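Local coordinates for ectonucleoside triphosphate diphosphohydrolase 4 (Homo sapiens, PDB 6WG5), which is a member of the GDA1/CD39 nucleoside phosphatase family and has the two-lobed architecture expected of the actin-like ATPase clan, at residues Pro108-Ala113 with Val156-Leu161; Ser171-Gly176 with Leu254-Asn259; Leu279-Asn284 with Ser446-Glu451. All coordinates share one frame; numbering follows the deposited sequence.

Contact 1 (Pro108-Ala113 with Val156-Leu161); sequences PLLNFA and VHFDFL
In F158 the first side-chain torsion (chi1 -55°) sets CG beside the backbone N and swings the ring onto helix 107-116, where L110, with CG likewise beside its own N (chi1 -59°), meets it. The contact is a helix-to-loop packing in the lobe built on the sheet of strands 40-48, 53-61 and 127-131, a layered helix-on-sheet arrangement consistent with the actin-like fold. F158 is the first residue to leave helical geometry after helix 140-157, and from there the chain turns back toward the sheet.

The principal interaction is a CH-pi contact. L110 CB stands over one face of the F158 ring, 3.8 Å from its centroid, and is displaced toward the rim, where CZ is 3.4 Å from it. The leucine CD1 lies on the same side of the ring plane but beyond the rim, 3.5 Å from CE2 of F158. N111 approaches differently: its OD1 comes to the ring edge, near the ring plane, 3.5 Å from CE1 of F158, with the amide plane inclined 51° to the ring. F160 adds a second ring beside the helix and also packs on L127, as L110 does, so both segments rest on strand 127-131. The ring of H122 meets that of F160 with the two planes well inclined. The F160 edge faces the helix backbone, with CE2 lying 4.4 Å from L110 O.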
loop_
_atom_site.group_PDB
_atom_site.type_symbol
_atom_site.label_atom_id
_atom_site.label_comp_id
_atom_site.label_asym_id
_atom_site.label_seq_id
_atom_site.Cartn_x
_atom_site.Cartn_y
_atom_site.Cartn_z
ATOM N N PRO A 108 -13.951 -17.443 -14.812
ATOM C CA PRO A 108 -14.224 -18.022 -13.486
ATOM C C PRO A 108 -14.482 -16.980 -12.411
ATOM O O PRO A 108 -15.217 -17.259 -11.455
ATOM C CB PRO A 108 -12.955 -18.836 -13.191
ATOM C CG PRO A 108 -12.362 -19.121 -14.527
ATOM C CD PRO A 108 -12.683 -17.933 -15.379
ATOM N N LEU A 109 -13.903 -15.783 -12.537
ATOM C CA LEU A 109 -14.113 -14.743 -11.534
ATOM C C LEU A 109 -15.488 -14.100 -11.669
ATOM O O LEU A 109 -16.150 -13.827 -10.662
ATOM C CB LEU A 109 -13.025 -13.674 -11.644
ATOM C CG LEU A 109 -11.576 -14.130 -11.467
ATOM C CD1 LEU A 109 -10.625 -12.953 -11.629
ATOM C CD2 LEU A 109 -11.374 -14.791 -10.114
ATOM N N LEU A 110 -15.932 -13.848 -12.902
ATOM C CA LEU A 110 -17.210 -13.171 -13.100
ATOM C C LEU A 110 -18.381 -14.105 -12.817
ATOM O O LEU A 110 -19.402 -13.677 -12.266
ATOM C CB LEU A 110 -17.289 -12.611 -14.519
ATOM C CG LEU A 110 -16.192 -11.613 -14.902
ATOM C CD1 LEU A 110 -16.415 -11.103 -16.316
ATOM C CD2 LEU A 110 -16.128 -10.447 -13.921
ATOM N N ASN A 111 -18.257 -15.380 -13.192
ATOM C CA ASN A 111 -19.273 -16.355 -12.808
ATOM C C ASN A 111 -19.380 -16.458 -11.291
ATOM O O ASN A 111 -20.479 -16.601 -10.744
ATOM C CB ASN A 111 -18.947 -17.717 -13.419
ATOM C CG ASN A 111 -19.082 -17.725 -14.928
ATOM O OD1 ASN A 111 -20.066 -17.229 -15.477
ATOM N ND2 ASN A 111 -18.087 -18.282 -15.609
ATOM N N PHE A 112 -18.244 -16.383 -10.596
ATOM C CA PHE A 112 -18.261 -16.378 -9.138
ATOM C C PHE A 112 -19.072 -15.201 -8.610
ATOM O O PHE A 112 -19.909 -15.357 -7.712
ATOM C CB PHE A 112 -16.828 -16.334 -8.607
ATOM C CG PHE A 112 -16.734 -16.192 -7.115
ATOM C CD1 PHE A 112 -16.743 -17.308 -6.297
ATOM C CD2 PHE A 112 -16.628 -14.941 -6.531
ATOM C CE1 PHE A 112 -16.652 -17.181 -4.925
ATOM C CE2 PHE A 112 -16.536 -14.808 -5.158
ATOM C CZ PHE A 112 -16.549 -15.930 -4.355
ATOM N N ALA A 113 -18.836 -14.007 -9.161
ATOM C CA ALA A 113 -19.589 -12.833 -8.736
ATOM C C ALA A 113 -21.059 -12.951 -9.117
ATOM O O ALA A 113 -21.943 -12.623 -8.316
ATOM C CB ALA A 113 -18.979 -11.572 -9.349
ATOM N N VAL A 156 -21.860 -9.100 -23.467
ATOM C CA VAL A 156 -22.755 -10.102 -24.038
ATOM C C VAL A 156 -23.033 -11.208 -23.028
ATOM O O VAL A 156 -24.157 -11.720 -22.942
ATOM C CB VAL A 156 -22.158 -10.665 -25.341
ATOM C CG1 VAL A 156 -23.044 -11.769 -25.910
ATOM C CG2 VAL A 156 -21.969 -9.551 -26.362
ATOM N N HIS A 157 -22.024 -11.594 -22.248
ATOM C CA HIS A 157 -22.142 -12.734 -21.350
ATOM C C HIS A 157 -22.610 -12.361 -19.950
ATOM O O HIS A 157 -23.046 -13.248 -19.206
ATOM C CB HIS A 157 -20.798 -13.463 -21.253
ATOM C CG HIS A 157 -20.473 -14.286 -22.461
ATOM N ND1 HIS A 157 -19.236 -14.262 -23.069
ATOM C CD2 HIS A 157 -21.223 -15.161 -23.169
ATOM C CE1 HIS A 157 -19.240 -15.085 -24.103
ATOM N NE2 HIS A 157 -20.434 -15.644 -24.185
ATOM N N PHE A 158 -22.535 -11.087 -19.571
ATOM C CA PHE A 158 -22.950 -10.652 -18.244
ATOM C C PHE A 158 -23.726 -9.348 -18.360
ATOM O O PHE A 158 -23.531 -8.576 -19.302
ATOM C CB PHE A 158 -21.745 -10.470 -17.310
ATOM C CG PHE A 158 -20.877 -11.691 -17.199
ATOM C CD1 PHE A 158 -21.187 -12.701 -16.303
ATOM C CD2 PHE A 158 -19.748 -11.829 -17.990
ATOM C CE1 PHE A 158 -20.388 -13.826 -16.200
ATOM C CE2 PHE A 158 -18.946 -12.950 -17.891
ATOM C CZ PHE A 158 -19.266 -13.950 -16.995
ATOM N N ASP A 159 -24.607 -9.113 -17.389
ATOM C CA ASP A 159 -25.484 -7.948 -17.388
ATOM C C ASP A 159 -24.958 -6.808 -16.524
ATOM O O ASP A 159 -25.677 -5.828 -16.307
ATOM C CB ASP A 159 -26.886 -8.347 -16.919
ATOM C CG ASP A 159 -27.604 -9.242 -17.913
ATOM O OD1 ASP A 159 -27.353 -9.107 -19.130
ATOM O OD2 ASP A 159 -28.422 -10.079 -17.475
ATOM N N PHE A 160 -23.727 -6.907 -16.029
ATOM C CA PHE A 160 -23.168 -5.855 -15.193
ATOM C C PHE A 160 -22.958 -4.576 -15.997
ATOM O O PHE A 160 -22.732 -4.605 -17.210
ATOM C CB PHE A 160 -21.837 -6.309 -14.593
ATOM C CG PHE A 160 -21.927 -7.586 -13.808
ATOM C CD1 PHE A 160 -22.941 -7.780 -12.886
ATOM C CD2 PHE A 160 -20.998 -8.595 -13.999
ATOM C CE1 PHE A 160 -23.025 -8.955 -12.164
ATOM C CE2 PHE A 160 -21.077 -9.774 -13.279
ATOM C CZ PHE A 160 -22.092 -9.954 -12.361
ATOM N N LEU A 161 -23.040 -3.439 -15.307
ATOM C CA LEU A 161 -22.702 -2.157 -15.919
ATOM C C LEU A 161 -21.214 -2.147 -16.239
ATOM O O LEU A 161 -20.378 -2.066 -15.333
ATOM C CB LEU A 161 -23.062 -0.999 -14.992
ATOM C CG LEU A 161 -24.527 -0.808 -14.606
ATOM C CD1 LEU A 161 -24.645 0.321 -13.594
ATOM C CD2 LEU A 161 -25.387 -0.521 -15.827
#

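Contact 2 (Ser171-Gly176 with Leu254-Asn259); sequences SGKQEG and LLAEFN
K173, in the first turn of helix 172-186, faces the beginning of strand 255-259, and the two backbones come nearest at K173 and L254, whose CA atoms are 7.2 Å apart. That separation is spanned chiefly by one long side chain. K173 has CG turned opposite its backbone N (chi1 -173°), and after a bend at chi2 (-149°) the chain runs on to the carbonyl of L255. There NZ donates a hydrogen bond of 2.7 Å to L255 O. The ammonium group comes from above the carbonyl plane, 54° out of it, and so does not follow a lone-pair direction. The aliphatic part also contributes: K173 CE passes 4.2 Å from A256 CB. K173 CE also lies 4.0 Å from L254 C, so the lysine comes up to the strand end-on and touches it with CE and NZ.

The helix start that carries the lysine is itself fixed by a capping box. S171 OG, at the N-cap, accepts from Q174 N at 3.3 Å, and in return Q174 OE1 accepts from S171 N at 3.1 Å. This reciprocal pair ties down the backbone on both sides of K173.

Strand 255-259 is an outermost strand of its sheet. A256 and F258 make backbone hydrogen bonds to V273 and Y271 of the antiparallel strand 270-279, whereas the carbonyl of L255 is the one taken by the lysine. Farther along helix 172-186, V177 meets A256 and F258, and W180 and I181 pack on F258, so the helix that follows strand 167-169 of one sheet packs on one face of the edge strand of the other, while E175 forms a salt bridge with R136.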
loop_
_atom_site.group_PDB
_atom_site.type_symbol
_atom_site.label_atom_id
_atom_site.label_comp_id
_atom_site.label_asym_id
_atom_site.label_seq_id
_atom_site.Cartn_x
_atom_site.Cartn_y
_atom_site.Cartn_z
ATOM N N SER A 171 -2.388 3.568 -12.702
ATOM C CA SER A 171 -1.001 3.866 -12.389
ATOM C C SER A 171 -0.696 3.517 -10.935
ATOM O O SER A 171 -1.594 3.341 -10.107
ATOM C CB SER A 171 -0.701 5.343 -12.640
ATOM O OG SER A 171 -1.524 6.175 -11.837
ATOM N N GLY A 172 0.599 3.413 -10.630
ATOM C CA GLY A 172 1.008 3.184 -9.255
ATOM C C GLY A 172 0.558 4.290 -8.324
ATOM O O GLY A 172 0.249 4.039 -7.155
ATOM N N LYS A 173 0.511 5.527 -8.825
ATOM C CA LYS A 173 -0.011 6.636 -8.036
ATOM C C LYS A 173 -1.471 6.400 -7.669
ATOM O O LYS A 173 -1.876 6.603 -6.519
ATOM C CB LYS A 173 0.148 7.941 -8.817
ATOM C CG LYS A 173 -0.211 9.203 -8.050
ATOM C CD LYS A 173 -0.762 10.254 -8.996
ATOM C CE LYS A 173 -0.463 11.666 -8.532
ATOM N NZ LYS A 173 -0.888 12.660 -9.559
ATOM N N GLN A 174 -2.280 5.963 -8.639
ATOM C CA GLN A 174 -3.681 5.667 -8.354
ATOM C C GLN A 174 -3.808 4.525 -7.353
ATOM O O GLN A 174 -4.676 4.552 -6.473
ATOM C CB GLN A 174 -4.425 5.318 -9.643
ATOM C CG GLN A 174 -4.543 6.458 -10.635
ATOM C CD GLN A 174 -5.288 6.051 -11.892
ATOM O OE1 GLN A 174 -4.689 5.574 -12.859
ATOM N NE2 GLN A 174 -6.604 6.229 -11.881
ATOM N N GLU A 175 -2.955 3.506 -7.478
ATOM C CA GLU A 175 -3.001 2.395 -6.534
ATOM C C GLU A 175 -2.706 2.876 -5.119
ATOM O O GLU A 175 -3.350 2.439 -4.159
ATOM C CB GLU A 175 -2.009 1.313 -6.955
ATOM C CG GLU A 175 -2.293 -0.051 -6.354
ATOM C CD GLU A 175 -1.226 -1.074 -6.698
ATOM O OE1 GLU A 175 -0.431 -0.820 -7.630
ATOM O OE2 GLU A 175 -1.181 -2.131 -6.033
ATOM N N GLY A 176 -1.742 3.786 -4.974
ATOM C CA GLY A 176 -1.452 4.341 -3.663
ATOM C C GLY A 176 -2.607 5.149 -3.104
ATOM O O GLY A 176 -2.929 5.049 -1.918
ATOM N N LEU A 254 3.361 13.686 -8.206
ATOM C CA LEU A 254 3.316 12.932 -6.960
ATOM C C LEU A 254 2.169 13.366 -6.057
ATOM O O LEU A 254 2.067 12.880 -4.925
ATOM C CB LEU A 254 4.642 13.074 -6.211
ATOM C CG LEU A 254 5.895 12.693 -6.999
ATOM C CD1 LEU A 254 7.129 12.877 -6.134
ATOM C CD2 LEU A 254 5.803 11.261 -7.515
ATOM N N LEU A 255 1.307 14.264 -6.525
ATOM C CA LEU A 255 0.181 14.756 -5.749
ATOM C C LEU A 255 -1.118 14.435 -6.472
ATOM O O LEU A 255 -1.218 14.598 -7.691
ATOM C CB LEU A 255 0.288 16.267 -5.518
ATOM C CG LEU A 255 1.426 16.724 -4.602
ATOM C CD1 LEU A 255 1.590 18.233 -4.666
ATOM C CD2 LEU A 255 1.176 16.275 -3.169
ATOM N N ALA A 256 -2.105 13.970 -5.711
ATOM C CA ALA A 256 -3.434 13.677 -6.229
ATOM C C ALA A 256 -4.447 14.547 -5.499
ATOM O O ALA A 256 -4.437 14.617 -4.265
ATOM C CB ALA A 256 -3.780 12.197 -6.057
ATOM N N GLU A 257 -5.310 15.212 -6.261
ATOM C CA GLU A 257 -6.366 16.052 -5.712
ATOM C C GLU A 257 -7.703 15.529 -6.211
ATOM O O GLU A 257 -7.960 15.528 -7.420
ATOM C CB GLU A 257 -6.164 17.513 -6.111
ATOM C CG GLU A 257 -5.113 18.218 -5.275
ATOM C CD GLU A 257 -4.453 19.368 -6.005
ATOM O OE1 GLU A 257 -3.205 19.384 -6.073
ATOM O OE2 GLU A 257 -5.177 20.251 -6.516
ATOM N N PHE A 258 -8.547 15.084 -5.285
ATOM C CA PHE A 258 -9.800 14.434 -5.628
ATOM C C PHE A 258 -10.866 14.817 -4.611
ATOM O O PHE A 258 -10.584 15.428 -3.576
ATOM C CB PHE A 258 -9.632 12.911 -5.685
ATOM C CG PHE A 258 -9.072 12.318 -4.424
ATOM C CD1 PHE A 258 -9.912 11.875 -3.418
ATOM C CD2 PHE A 258 -7.705 12.211 -4.243
ATOM C CE1 PHE A 258 -9.401 11.331 -2.256
ATOM C CE2 PHE A 258 -7.185 11.667 -3.085
ATOM C CZ PHE A 258 -8.034 11.227 -2.090
ATOM N N ASN A 259 -12.105 14.438 -4.922
ATOM C CA ASN A 259 -13.264 14.735 -4.087
ATOM C C ASN A 259 -14.037 13.442 -3.872
ATOM O O ASN A 259 -14.525 12.844 -4.836
ATOM C CB ASN A 259 -14.154 15.794 -4.745
ATOM C CG ASN A 259 -15.266 16.271 -3.834
ATOM O OD1 ASN A 259 -15.498 15.705 -2.764
ATOM N ND2 ASN A 259 -15.971 17.312 -4.261
#

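Contact 3 (Leu279-Asn284 with Ser446-Glu451); sequences LGFGGN and SAWMFE. With NAG (2-acetamido-2-deoxy-beta-D-glucopyranose), chain B.
A buried turn-to-helix contact joins F281, G282 and G283, which lead from strand 270-279 into helix 283-296, to W448 on helix 436-456. It is centred on the indole of W448, whose CG is opposite the backbone N (chi1 180°), an extended setting that sends the ring across to the turn. NE1 donates to F281 O at 3.0 Å, with an N-H...O angle of 155°. The acceptor lies almost in the indole plane, at the ring edge, yet seen from the carbonyl the donor stands above its plane, 56° out of it. T230 OG1 is hydrogen-bonded to the same oxygen, so this buried carbonyl is held by two partners, from a central strand and from a distant helix.

Apolar packing flanks the bond. The two aromatic side chains cross at a slant, with CD1 of F281 4.1 Å from CZ2 of W448. On the pyrrole side, G283 CA is 4.0 Å from CD1 of W448, bringing the start of helix 283-296 close to the indole.

The F281 ring also meets, obliquely, a glycan attached to the protein: CE2 is 3.2 Å from the acetamide methyl C8 of the NAG. R289, farther along helix 283-296, makes a cation-pi contact with the F281 ring and a hydrogen bond to G280 O, tying the helix back to its own turn. Beyond W448, E451 forms salt bridges with R349 and R455.

Glycines at 280, 282 and 283, with positive phi at G280 and G282 as the N-cap, make this a compact strand-turn-helix junction, consistent with the glycine-rich turns of the actin-like ATPase fold.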
loop_
_atom_site.group_PDB
_atom_site.type_symbol
_atom_site.label_atom_id
_atom_site.label_comp_id
_atom_site.label_asym_id
_atom_site.label_seq_id
_atom_site.Cartn_x
_atom_site.Cartn_y
_atom_site.Cartn_z
ATOM N N LEU A 279 11.208 2.133 -6.560
ATOM C CA LEU A 279 11.658 0.836 -7.049
ATOM C C LEU A 279 13.111 0.601 -6.658
ATOM O O LEU A 279 13.960 1.482 -6.821
ATOM C CB LEU A 279 11.503 0.760 -8.568
ATOM C CG LEU A 279 10.214 0.146 -9.120
ATOM C CD1 LEU A 279 10.254 -1.370 -8.994
ATOM C CD2 LEU A 279 8.982 0.713 -8.423
ATOM N N GLY A 280 13.397 -0.592 -6.147
ATOM C CA GLY A 280 14.738 -0.921 -5.717
ATOM C C GLY A 280 15.092 -0.437 -4.331
ATOM O O GLY A 280 16.273 -0.462 -3.968
ATOM N N PHE A 281 14.110 0.007 -3.545
ATOM C CA PHE A 281 14.343 0.467 -2.181
ATOM C C PHE A 281 13.567 -0.359 -1.161
ATOM O O PHE A 281 13.383 0.079 -0.022
ATOM C CB PHE A 281 13.997 1.952 -2.061
ATOM C CG PHE A 281 14.902 2.837 -2.864
ATOM C CD1 PHE A 281 15.976 3.477 -2.268
ATOM C CD2 PHE A 281 14.698 3.007 -4.222
ATOM C CE1 PHE A 281 16.819 4.283 -3.009
ATOM C CE2 PHE A 281 15.537 3.812 -4.970
ATOM C CZ PHE A 281 16.601 4.450 -4.363
ATOM N N GLY A 282 13.107 -1.548 -1.548
ATOM C CA GLY A 282 12.566 -2.485 -0.592
ATOM C C GLY A 282 13.665 -3.203 0.165
ATOM O O GLY A 282 14.847 -3.104 -0.157
ATOM N N GLY A 283 13.256 -3.944 1.195
ATOM C CA GLY A 283 14.232 -4.614 2.039
ATOM C C GLY A 283 15.129 -5.554 1.259
ATOM O O GLY A 283 16.358 -5.457 1.321
ATOM N N ASN A 284 14.525 -6.478 0.508
ATOM C CA ASN A 284 15.308 -7.449 -0.248
ATOM C C ASN A 284 16.109 -6.778 -1.359
ATOM O O ASN A 284 17.287 -7.094 -1.559
ATOM C CB ASN A 284 14.386 -8.524 -0.822
ATOM C CG ASN A 284 13.737 -9.374 0.257
ATOM O OD1 ASN A 284 14.305 -9.578 1.329
ATOM N ND2 ASN A 284 12.542 -9.879 -0.027
ATOM N N SER A 446 16.189 -4.679 9.336
ATOM C CA SER A 446 15.838 -3.813 10.458
ATOM C C SER A 446 16.588 -2.489 10.379
ATOM O O SER A 446 16.018 -1.427 10.656
ATOM C CB SER A 446 16.135 -4.518 11.781
ATOM O OG SER A 446 17.519 -4.771 11.923
ATOM N N ALA A 447 17.867 -2.532 9.998
ATOM C CA ALA A 447 18.648 -1.306 9.859
ATOM C C ALA A 447 18.188 -0.494 8.657
ATOM O O ALA A 447 18.088 0.736 8.731
ATOM C CB ALA A 447 20.130 -1.646 9.732
ATOM N N TRP A 448 17.919 -1.164 7.537
ATOM C CA TRP A 448 17.377 -0.476 6.372
ATOM C C TRP A 448 16.040 0.173 6.704
ATOM O O TRP A 448 15.797 1.337 6.364
ATOM C CB TRP A 448 17.235 -1.467 5.215
ATOM C CG TRP A 448 16.679 -0.869 3.964
ATOM C CD1 TRP A 448 15.443 -1.093 3.430
ATOM C CD2 TRP A 448 17.338 0.048 3.082
ATOM N NE1 TRP A 448 15.293 -0.375 2.266
ATOM C CE2 TRP A 448 16.440 0.335 2.032
ATOM C CE3 TRP A 448 18.598 0.652 3.077
ATOM C CZ2 TRP A 448 16.760 1.204 0.993
ATOM C CZ3 TRP A 448 18.916 1.512 2.041
ATOM C CH2 TRP A 448 18.000 1.780 1.014
ATOM N N MET A 449 15.162 -0.565 7.385
ATOM C CA MET A 449 13.894 0.004 7.832
ATOM C C MET A 449 14.127 1.258 8.663
ATOM O O MET A 449 13.476 2.288 8.458
ATOM C CB MET A 449 13.121 -1.039 8.643
ATOM C CG MET A 449 11.643 -0.734 8.816
ATOM S SD MET A 449 11.038 -1.118 10.476
ATOM C CE MET A 449 11.536 0.360 11.353
ATOM N N PHE A 450 15.067 1.187 9.608
ATOM C CA PHE A 450 15.310 2.308 10.508
ATOM C C PHE A 450 15.802 3.534 9.749
ATOM O O PHE A 450 15.385 4.662 10.038
ATOM C CB PHE A 450 16.323 1.896 11.576
ATOM C CG PHE A 450 16.588 2.958 12.604
ATOM C CD1 PHE A 450 15.840 3.019 13.765
ATOM C CD2 PHE A 450 17.590 3.894 12.409
ATOM C CE1 PHE A 450 16.083 3.996 14.712
ATOM C CE2 PHE A 450 17.837 4.872 13.351
ATOM C CZ PHE A 450 17.083 4.922 14.506
ATOM N N GLU A 451 16.692 3.332 8.775
ATOM C CA GLU A 451 17.297 4.454 8.065
ATOM C C GLU A 451 16.343 5.057 7.041
ATOM O O GLU A 451 16.239 6.283 6.939
ATOM C CB GLU A 451 18.591 4.006 7.387
ATOM C CG GLU A 451 19.740 3.783 8.352
ATOM C CD GLU A 451 20.182 5.065 9.030
ATOM O OE1 GLU A 451 19.945 6.149 8.460
ATOM O OE2 GLU A 451 20.758 4.995 10.135
HETATM C C1 NAG B . 20.938 4.902 -6.984
HETATM C C2 NAG B . 20.133 4.140 -8.042
HETATM C C3 NAG B . 21.063 3.520 -9.085
HETATM C C4 NAG B . 22.049 4.545 -9.633
HETATM C C5 NAG B . 22.762 5.251 -8.489
HETATM C C6 NAG B . 23.662 6.373 -8.949
HETATM C C7 NAG B . 17.989 3.051 -7.526
HETATM C C8 NAG B . 17.325 1.899 -6.833
HETATM N N2 NAG B . 19.320 3.106 -7.421
HETATM O O3 NAG B . 20.278 2.991 -10.148
HETATM O O4 NAG B . 23.030 3.881 -10.421
HETATM O O5 NAG B . 21.791 5.840 -7.617
HETATM O O6 NAG B . 24.045 7.203 -7.861
HETATM O O7 NAG B . 17.348 3.893 -8.147
#

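In the fold
The three contacts follow one another along the chain and none touches another. Contact 1 lies far out in one lobe, its centre 28 Å from that of contact 2 and 41 Å from that of contact 3, across the chain's centre. Contact 2 joins elements of both sheets: its helix follows strand 167-169 of the sheet that contact 1 packs on, and its strand is outermost in the other. Strand 270-279, paired with 255-259, runs into the turn of contact 3, and contacts 2 and 3 are about 8 Å apart at their nearest atoms. The NAG, part of a protein-attached glycan and not a pocket ligand, adjoins contact 3 and is about 14 Å from the L254 side chain.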